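Local structure of beta-galactosidase (Bacillus circulans subsp. alkalophilus, 3TTY) at residues A[67-71]-A[72-76]; A[384-387]-A[388-392]. The protein hydrolyses terminal beta-galactosidic bonds as a TIM-barrel glycoside hydrolase, binding galactose in a pocket of its catalytic domain. All blocks are in the same frame, centred on the assembly; numbering follows the deposited sequence.

Contact 1 of 2, residues A[67-71]-A[72-76]; sequences ERLTK and ENIYL
Two backbone bonds from I74 and N73 close the last turn of the helix, I74 N reaching L69 O at 3.0 Å and N73 N reaching T70 O at 2.8 Å. With the positive phi of N73, this is a Schellman motif. E72 N adds a weak bond to L69 O. One turn apart, R68 and E72 form a salt bridge over the helix end. R68 NH1 lies 2.7 Å from E72 OE2 in a fairly straight bond (163°), with the oxygen at the edge of the guanidinium, in its plane, and using its anti lone pair; R68 NH2 gives the same oxygen a second, weak bond. The carboxylate plane is turned 59° from that of the guanidinium. E72 folds back to this position through a bend at chi2 (-53°), while K71 CE sits above one face of the R68 guanidinium, toward its rim.

The turn belongs to an alpha-to-beta connection of the TIM barrel, leading from helix 60-71 into barrel strand 75-79. Beneath it L69 divides its two methyls between the residues that follow: CD2 meets I74 CD1 at 3.9 Å, and CD1 presses on L76 CD2 at 3.4 Å, tighter than usual for carbon atoms. L69 also touches A40 and V42 of the neighbouring strand 39-42. On the polar side R68 NE has a salt bridge to E26, and E72 OE1 accepts from N33 ND2, so both charged groups are tied to helix 22-35.

Contact 2 of 2, residues A[384-387]-A[388-392]; sequences QQLG and DTILD
L386 and T389 meet through a single carbonyl oxygen, L386 O, which accepts two bonds from the same threonine. T389 OG1 lies 2.7 Å from L386 O, in the carbonyl plane and with a C=O...donor angle of 155°; T389 N reaches the same L386 O at 3.2 Å. The hydroxyl is brought there by chi1 of -53°, which sets OG1 beside T389's own backbone N and turns CG2 away from it. Replacing T389 by a valine would probably leave L386 O with the amide bond alone and let the turn close less firmly.

On the buried side, L386 and I390 bring their outer methyls together, CD1 to CD1 at 4.3 Å, a relaxed contact beside the close grip on L386 O; it is covered by helix 326-336, where L386 touches Y332 and I390 touches V335. I390 also rests on F631 of strand 627-634, and T389 touches Y629 of the same strand. The opposite character belongs to D388, the exposed corner of the turn. Water enters the arrangement as well: one molecule donates to G387 O at 2.7 Å and accepts from I390 N at 3.0 Å, bridging two backbone groups across the bend. G387 leaves helical geometry with a positive phi (51°), and a beta carbon there would run into D388 N. The backbone angles of G387 and D388, with T389 N bonded to L386 O, make this a type II' beta turn, whose second position favours glycine, here carrying the chain from helix 371-386 into the loop before strand 399-402.

Both contacts finish a helix with a residue of positive phi, N73 in contact 1 and G387 in contact 2, and both are partly buried. Contact 1 joins a helix and the barrel strand that follows it, and its leucine and isoleucine side chains pack inward while charged groups tie its outer side to helix 22-35. Contact 2 has no charged pair between its segments: a hydroxyl and a water supplement the backbone bonds, and its apolar side meets helix 326-336 and strand 627-634. After a short turn the chain of contact 1 enters a barrel strand at 75, but 388-392 is loop. The contacts' centres lie about 21 Å apart, their nearest atoms about 9 Å.

Contact 1 of 2, residues A[67-71]-A[72-76]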
# COMPACT_ATOMS: atom_id res chain seq x y z
N GLU A 67 -17.21 -4.43 -46.59
CA GLU A 67 -17.82 -5.10 -47.73
C GLU A 67 -18.10 -6.55 -47.38
O GLU A 67 -19.21 -7.04 -47.58
CB GLU A 67 -16.92 -4.99 -48.96
CG GLU A 67 -17.55 -5.48 -50.26
CD GLU A 67 -18.88 -4.81 -50.57
OE1 GLU A 67 -19.13 -3.68 -50.06
OE2 GLU A 67 -19.69 -5.42 -51.31
N ARG A 68 -17.12 -7.24 -46.82
CA ARG A 68 -17.28 -8.65 -46.48
C ARG A 68 -18.46 -8.90 -45.55
O ARG A 68 -19.24 -9.84 -45.76
CB ARG A 68 -16.01 -9.24 -45.87
CG ARG A 68 -16.13 -10.75 -45.61
CD ARG A 68 -16.35 -11.50 -46.93
NE ARG A 68 -16.65 -12.93 -46.76
CZ ARG A 68 -17.87 -13.43 -46.57
NH1 ARG A 68 -18.93 -12.63 -46.51
NH2 ARG A 68 -18.02 -14.74 -46.44
N LEU A 69 -18.57 -8.08 -44.51
CA LEU A 69 -19.67 -8.17 -43.56
C LEU A 69 -21.01 -7.83 -44.22
O LEU A 69 -22.04 -8.45 -43.93
CB LEU A 69 -19.43 -7.21 -42.39
CG LEU A 69 -18.30 -7.59 -41.43
CD1 LEU A 69 -17.87 -6.36 -40.64
CD2 LEU A 69 -18.74 -8.70 -40.50
N THR A 70 -21.00 -6.84 -45.09
CA THR A 70 -22.20 -6.44 -45.81
C THR A 70 -22.73 -7.62 -46.63
O THR A 70 -23.93 -7.81 -46.75
CB THR A 70 -21.93 -5.22 -46.70
OG1 THR A 70 -21.61 -4.10 -45.88
CG2 THR A 70 -23.16 -4.88 -47.54
N LYS A 71 -21.81 -8.42 -47.17
CA LYS A 71 -22.18 -9.63 -47.91
C LYS A 71 -23.00 -10.59 -47.05
O LYS A 71 -23.93 -11.24 -47.54
CB LYS A 71 -20.92 -10.31 -48.45
CG LYS A 71 -21.15 -11.13 -49.71
CD LYS A 71 -19.84 -11.31 -50.50
CE LYS A 71 -18.78 -12.09 -49.71
NZ LYS A 71 -17.46 -12.18 -50.42
N GLU A 72 -22.69 -10.67 -45.76
CA GLU A 72 -23.46 -11.49 -44.82
C GLU A 72 -24.64 -10.73 -44.24
O GLU A 72 -25.32 -11.23 -43.35
CB GLU A 72 -22.58 -11.96 -43.66
CG GLU A 72 -21.39 -12.77 -44.10
CD GLU A 72 -21.80 -13.91 -44.99
OE1 GLU A 72 -22.79 -14.58 -44.66
OE2 GLU A 72 -21.15 -14.11 -46.03
N ASN A 73 -24.86 -9.51 -44.72
CA ASN A 73 -25.91 -8.65 -44.17
C ASN A 73 -25.77 -8.45 -42.65
O ASN A 73 -26.75 -8.30 -41.92
CB ASN A 73 -27.32 -9.17 -44.54
CG ASN A 73 -28.42 -8.14 -44.24
OD1 ASN A 73 -29.48 -8.48 -43.69
ND2 ASN A 73 -28.18 -6.87 -44.60
N ILE A 74 -24.52 -8.45 -42.18
CA ILE A 74 -24.23 -8.08 -40.80
C ILE A 74 -24.12 -6.56 -40.73
O ILE A 74 -23.51 -5.93 -41.59
CB ILE A 74 -22.93 -8.73 -40.31
CG1 ILE A 74 -23.12 -10.24 -40.18
CG2 ILE A 74 -22.48 -8.12 -39.00
CD1 ILE A 74 -21.84 -11.00 -39.88
N TYR A 75 -24.73 -5.98 -39.70
CA TYR A 75 -24.77 -4.53 -39.53
C TYR A 75 -23.55 -4.00 -38.79
O TYR A 75 -22.91 -4.73 -38.02
CB TYR A 75 -26.05 -4.12 -38.81
CG TYR A 75 -27.29 -4.32 -39.66
CD1 TYR A 75 -27.56 -3.47 -40.74
CD2 TYR A 75 -28.19 -5.35 -39.39
CE1 TYR A 75 -28.69 -3.65 -41.53
CE2 TYR A 75 -29.33 -5.54 -40.17
CZ TYR A 75 -29.57 -4.69 -41.24
OH TYR A 75 -30.69 -4.87 -42.01
N LEU A 76 -23.24 -2.72 -39.01
CA LEU A 76 -22.00 -2.14 -38.53
C LEU A 76 -22.20 -1.05 -37.47
O LEU A 76 -22.91 -0.06 -37.69
CB LEU A 76 -21.19 -1.59 -39.70
CG LEU A 76 -20.96 -2.67 -40.77
CD1 LEU A 76 -20.47 -2.07 -42.08
CD2 LEU A 76 -20.00 -3.71 -40.25

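Contact 2 of 2, residues A[384-387]-A[388-392]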
# COMPACT_ATOMS: atom_id res chain seq x y z
N GLN A 384 -33.10 -13.91 -32.22
CA GLN A 384 -33.73 -13.91 -33.54
C GLN A 384 -35.23 -14.14 -33.42
O GLN A 384 -36.02 -13.45 -34.05
CB GLN A 384 -33.09 -14.96 -34.44
CG GLN A 384 -31.82 -14.47 -35.10
CD GLN A 384 -31.04 -15.60 -35.71
OE1 GLN A 384 -31.25 -16.76 -35.39
NE2 GLN A 384 -30.10 -15.26 -36.61
N GLN A 385 -35.61 -15.10 -32.57
CA GLN A 385 -37.01 -15.46 -32.39
C GLN A 385 -37.82 -14.34 -31.72
O GLN A 385 -39.02 -14.23 -31.94
CB GLN A 385 -37.12 -16.75 -31.58
CG GLN A 385 -36.50 -17.96 -32.29
CD GLN A 385 -36.38 -19.19 -31.39
OE1 GLN A 385 -36.15 -20.30 -31.87
NE2 GLN A 385 -36.54 -18.99 -30.07
N LEU A 386 -37.17 -13.52 -30.90
CA LEU A 386 -37.87 -12.42 -30.24
C LEU A 386 -38.23 -11.31 -31.21
O LEU A 386 -39.22 -10.61 -31.01
CB LEU A 386 -37.06 -11.86 -29.07
CG LEU A 386 -36.91 -12.74 -27.83
CD1 LEU A 386 -36.00 -12.09 -26.83
CD2 LEU A 386 -38.27 -13.04 -27.20
N GLY A 387 -37.44 -11.16 -32.26
CA GLY A 387 -37.67 -10.09 -33.22
C GLY A 387 -37.82 -8.75 -32.52
O GLY A 387 -37.01 -8.42 -31.65
N ASP A 388 -38.85 -7.99 -32.87
CA ASP A 388 -38.98 -6.61 -32.39
C ASP A 388 -39.80 -6.48 -31.12
O ASP A 388 -40.03 -5.36 -30.65
CB ASP A 388 -39.59 -5.71 -33.48
CG ASP A 388 -41.05 -6.04 -33.78
OD1 ASP A 388 -41.57 -5.54 -34.80
OD2 ASP A 388 -41.69 -6.78 -33.00
N THR A 389 -40.22 -7.61 -30.56
CA THR A 389 -41.21 -7.63 -29.49
C THR A 389 -40.98 -6.63 -28.34
O THR A 389 -41.88 -5.92 -27.94
CB THR A 389 -41.35 -9.05 -28.88
OG1 THR A 389 -41.59 -10.00 -29.93
CG2 THR A 389 -42.52 -9.10 -27.89
N ILE A 390 -39.76 -6.60 -27.82
CA ILE A 390 -39.44 -5.86 -26.62
C ILE A 390 -38.96 -4.43 -26.91
O ILE A 390 -39.01 -3.55 -26.05
CB ILE A 390 -38.35 -6.62 -25.84
CG1 ILE A 390 -38.90 -7.96 -25.37
CG2 ILE A 390 -37.85 -5.81 -24.64
CD1 ILE A 390 -37.87 -8.83 -24.69
N LEU A 391 -38.49 -4.20 -28.12
CA LEU A 391 -37.89 -2.91 -28.46
C LEU A 391 -38.76 -1.73 -28.00
O LEU A 391 -39.99 -1.80 -28.02
CB LEU A 391 -37.61 -2.85 -29.95
CG LEU A 391 -36.69 -3.96 -30.46
CD1 LEU A 391 -36.28 -3.70 -31.91
CD2 LEU A 391 -35.46 -4.09 -29.57
N ASP A 392 -38.10 -0.66 -27.57
CA ASP A 392 -38.78 0.57 -27.12
C ASP A 392 -39.64 0.41 -25.86
O ASP A 392 -40.22 1.37 -25.39
CB ASP A 392 -39.60 1.20 -28.25
CG ASP A 392 -38.73 1.75 -29.36
OD1 ASP A 392 -37.69 2.36 -29.05
OD2 ASP A 392 -39.09 1.57 -30.55
O HOH W 1 -37.37 -7.98 -29.00